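Local atomic coordinates of surface protein VspA (Borrelia turicatae, PDB entry 2GA0), a protein that is a helical-bundle surface lipoprotein of a relapsing-fever spirochaete and probably contributes to immune evasion through switching among antigenically distinct variants. Residues 94-99 against 148-153. Residues are numbered along the deposited sequence; the frame is centred on the assembly and turned at random.
Sequences TTVKNA and TAIDAL. With NI (nickel (II) ion), chain I.
V96 is the bump of this contact, and the groove it enters runs along A149, I150 and L153 on the facing helix. V96 CG2 lies against the A149-I150 peptide, its nearest atoms A149 C and O and then I150 N, and reaches L153 CB at 4.0 Å. CG1 takes the third wall, 4.0 Å from I150 CB. The valine torsion explains this split: with CG1 opposite the backbone N (chi1 -173°), CG2 is turned beside that N, and CG1 faces the I150 side chain while CG2 covers the peptide and L153 CB. A149 CB is the return bump, set 3.8 Å from V96 CA, while T95 CG2 borders A149 CB at the exposed margin, 4.0 Å away.

Consistent with the small side chain of A149, the CA atoms of V96 and A149 are 5.0 Å apart, and the axes of 94-99 and 148-153, parts of helices 87-109 and 140-166, approach to 8.3 Å with their N-to-C directions 157° apart. Around the pair, L76 of helix 59-79 also touches V96, and V25 of helix 8-40 touches both I150 and L153, tying the valine and its groove into the four-helix core. On the side of helix 140-166 turned from V96, D151 OD1 binds a nickel ion at 2.0 Å together with H29 of helix 8-40 and a water. The chemistry thus divides by face: the interface with 94-99 joins by apolar shape fit, whereas charge and metal coordination sit on another side of the same turn.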
ATOM      1  N   THR A  94     -14.620  -1.160 -13.150  1.00 18.25           N
ATOM      2  CA  THR A  94     -15.770  -0.438 -12.662  1.00 18.10           C
ATOM      3  C   THR A  94     -16.311  -1.054 -11.386  1.00 18.17           C
ATOM      4  O   THR A  94     -16.658  -0.333 -10.469  1.00 18.04           O
ATOM      5  CB  THR A  94     -16.807  -0.319 -13.746  1.00 18.21           C
ATOM      6  OG1 THR A  94     -16.238   0.479 -14.785  1.00 17.73           O
ATOM      7  CG2 THR A  94     -18.025   0.517 -13.268  1.00 17.34           C
ATOM      8  N   THR A  95     -16.345  -2.378 -11.327  1.00 18.21           N
ATOM      9  CA  THR A  95     -16.735  -3.070 -10.114  1.00 17.99           C
ATOM     10  C   THR A  95     -15.834  -2.672  -8.926  1.00 18.68           C
ATOM     11  O   THR A  95     -16.340  -2.438  -7.805  1.00 18.69           O
ATOM     12  CB  THR A  95     -16.829  -4.610 -10.335  1.00 17.85           C
ATOM     13  OG1 THR A  95     -17.837  -4.918 -11.324  1.00 15.73           O
ATOM     14  CG2 THR A  95     -17.348  -5.329  -9.091  1.00 16.18           C
ATOM     15  N   VAL A  96     -14.523  -2.545  -9.159  1.00 18.47           N
ATOM     16  CA  VAL A  96     -13.646  -2.078  -8.093  1.00 18.15           C
ATOM     17  C   VAL A  96     -13.958  -0.614  -7.742  1.00 18.43           C
ATOM     18  O   VAL A  96     -14.197  -0.294  -6.583  1.00 18.74           O
ATOM     19  CB  VAL A  96     -12.133  -2.307  -8.403  1.00 18.03           C
ATOM     20  CG1 VAL A  96     -11.301  -1.967  -7.193  1.00 17.89           C
ATOM     21  CG2 VAL A  96     -11.839  -3.738  -8.800  1.00 15.85           C
ATOM     22  N   LYS A  97     -13.985   0.276  -8.734  1.00 18.36           N
ATOM     23  CA  LYS A  97     -14.233   1.680  -8.421  1.00 18.33           C
ATOM     24  C   LYS A  97     -15.557   1.923  -7.712  1.00 18.34           C
ATOM     25  O   LYS A  97     -15.628   2.796  -6.859  1.00 18.31           O
ATOM     26  CB  LYS A  97     -14.102   2.580  -9.639  1.00 18.04           C
ATOM     27  CG  LYS A  97     -13.634   3.973  -9.281  1.00 17.17           C
ATOM     28  CD  LYS A  97     -14.054   4.975 -10.302  1.00 18.65           C
ATOM     29  CE  LYS A  97     -14.675   6.210  -9.632  1.00 22.96           C
ATOM     30  NZ  LYS A  97     -14.151   6.504  -8.258  1.00 23.19           N
ATOM     31  N   ASN A  98     -16.590   1.161  -8.077  1.00 18.30           N
ATOM     32  CA  ASN A  98     -17.888   1.224  -7.426  1.00 18.47           C
ATOM     33  C   ASN A  98     -17.710   0.899  -5.935  1.00 19.01           C
ATOM     34  O   ASN A  98     -18.184   1.635  -5.040  1.00 19.17           O
ATOM     35  CB  ASN A  98     -18.849   0.204  -8.024  1.00 18.52           C
ATOM     36  CG  ASN A  98     -19.496   0.660  -9.350  1.00 19.97           C
ATOM     37  OD1 ASN A  98     -19.438   1.844  -9.746  1.00 20.22           O
ATOM     38  ND2 ASN A  98     -20.143  -0.305 -10.044  1.00 20.46           N
ATOM     39  N   ALA A  99     -16.973  -0.182  -5.670  1.00 18.91           N
ATOM     40  CA  ALA A  99     -16.749  -0.634  -4.314  1.00 18.42           C
ATOM     41  C   ALA A  99     -15.992   0.384  -3.518  1.00 18.91           C
ATOM     42  O   ALA A  99     -16.346   0.604  -2.339  1.00 19.55           O
ATOM     43  CB  ALA A  99     -16.049  -1.938  -4.266  1.00 17.70           C
ATOM     44  N   THR A 148     -12.821  -8.190  -2.733  1.00 18.52           N
ATOM     45  CA  THR A 148     -13.228  -9.182  -3.714  1.00 18.28           C
ATOM     46  C   THR A 148     -13.053  -8.622  -5.110  1.00 18.53           C
ATOM     47  O   THR A 148     -12.487  -9.277  -5.990  1.00 18.71           O
ATOM     48  CB  THR A 148     -14.694  -9.571  -3.471  1.00 18.00           C
ATOM     49  OG1 THR A 148     -14.775 -10.212  -2.201  1.00 18.10           O
ATOM     50  CG2 THR A 148     -15.207 -10.632  -4.434  1.00 15.60           C
ATOM     51  N   ALA A 149     -13.511  -7.400  -5.309  1.00 18.34           N
ATOM     52  CA  ALA A 149     -13.463  -6.810  -6.619  1.00 18.31           C
ATOM     53  C   ALA A 149     -12.038  -6.619  -7.108  1.00 18.59           C
ATOM     54  O   ALA A 149     -11.721  -7.001  -8.219  1.00 18.83           O
ATOM     55  CB  ALA A 149     -14.225  -5.530  -6.648  1.00 18.56           C
ATOM     56  N   ILE A 150     -11.155  -6.071  -6.290  1.00 18.56           N
ATOM     57  CA  ILE A 150      -9.770  -5.959  -6.744  1.00 18.32           C
ATOM     58  C   ILE A 150      -9.058  -7.306  -6.902  1.00 18.78           C
ATOM     59  O   ILE A 150      -8.224  -7.470  -7.791  1.00 19.20           O
ATOM     60  CB  ILE A 150      -8.947  -4.950  -5.921  1.00 18.10           C
ATOM     61  CG1 ILE A 150      -7.597  -4.733  -6.574  1.00 17.34           C
ATOM     62  CG2 ILE A 150      -8.862  -5.326  -4.425  1.00 17.70           C
ATOM     63  CD1 ILE A 150      -7.694  -4.032  -7.946  1.00 17.85           C
ATOM     64  N   ASP A 151      -9.386  -8.293  -6.081  1.00 18.79           N
ATOM     65  CA  ASP A 151      -8.772  -9.590  -6.282  1.00 19.05           C
ATOM     66  C   ASP A 151      -9.137 -10.091  -7.666  1.00 19.03           C
ATOM     67  O   ASP A 151      -8.300 -10.663  -8.363  1.00 19.52           O
ATOM     68  CB  ASP A 151      -9.219 -10.611  -5.248  1.00 19.26           C
ATOM     69  CG  ASP A 151      -8.490 -10.508  -3.931  1.00 21.64           C
ATOM     70  OD1 ASP A 151      -7.451  -9.811  -3.744  1.00 29.60           O
ATOM     71  OD2 ASP A 151      -8.935 -11.116  -2.951  1.00 24.14           O
ATOM     72  N   ALA A 152     -10.390  -9.901  -8.074  1.00 19.12           N
ATOM     73  CA  ALA A 152     -10.827 -10.376  -9.401  1.00 18.76           C
ATOM     74  C   ALA A 152     -10.091  -9.635 -10.511  1.00 18.58           C
ATOM     75  O   ALA A 152      -9.623 -10.264 -11.444  1.00 19.05           O
ATOM     76  CB  ALA A 152     -12.331 -10.256  -9.571  1.00 18.08           C
ATOM     77  N   LEU A 153      -9.966  -8.317 -10.384  1.00 18.19           N
ATOM     78  CA  LEU A 153      -9.276  -7.506 -11.371  1.00 18.24           C
ATOM     79  C   LEU A 153      -7.826  -7.948 -11.498  1.00 18.65           C
ATOM     80  O   LEU A 153      -7.315  -8.125 -12.613  1.00 18.68           O
ATOM     81  CB  LEU A 153      -9.348  -6.012 -11.021  1.00 17.87           C
ATOM     82  CG  LEU A 153      -8.769  -5.089 -12.093  1.00 17.56           C
ATOM     83  CD1 LEU A 153      -9.486  -5.322 -13.428  1.00 15.98           C
ATOM     84  CD2 LEU A 153      -8.750  -3.607 -11.707  1.00 14.98           C
TER
HETATM   85 NI    NI I   7      -6.827  -9.441  -1.906  1.00 41.15          NI
HETATM   86  O   HOH W   1      -5.393 -11.043  -2.345  1.00 31.68           O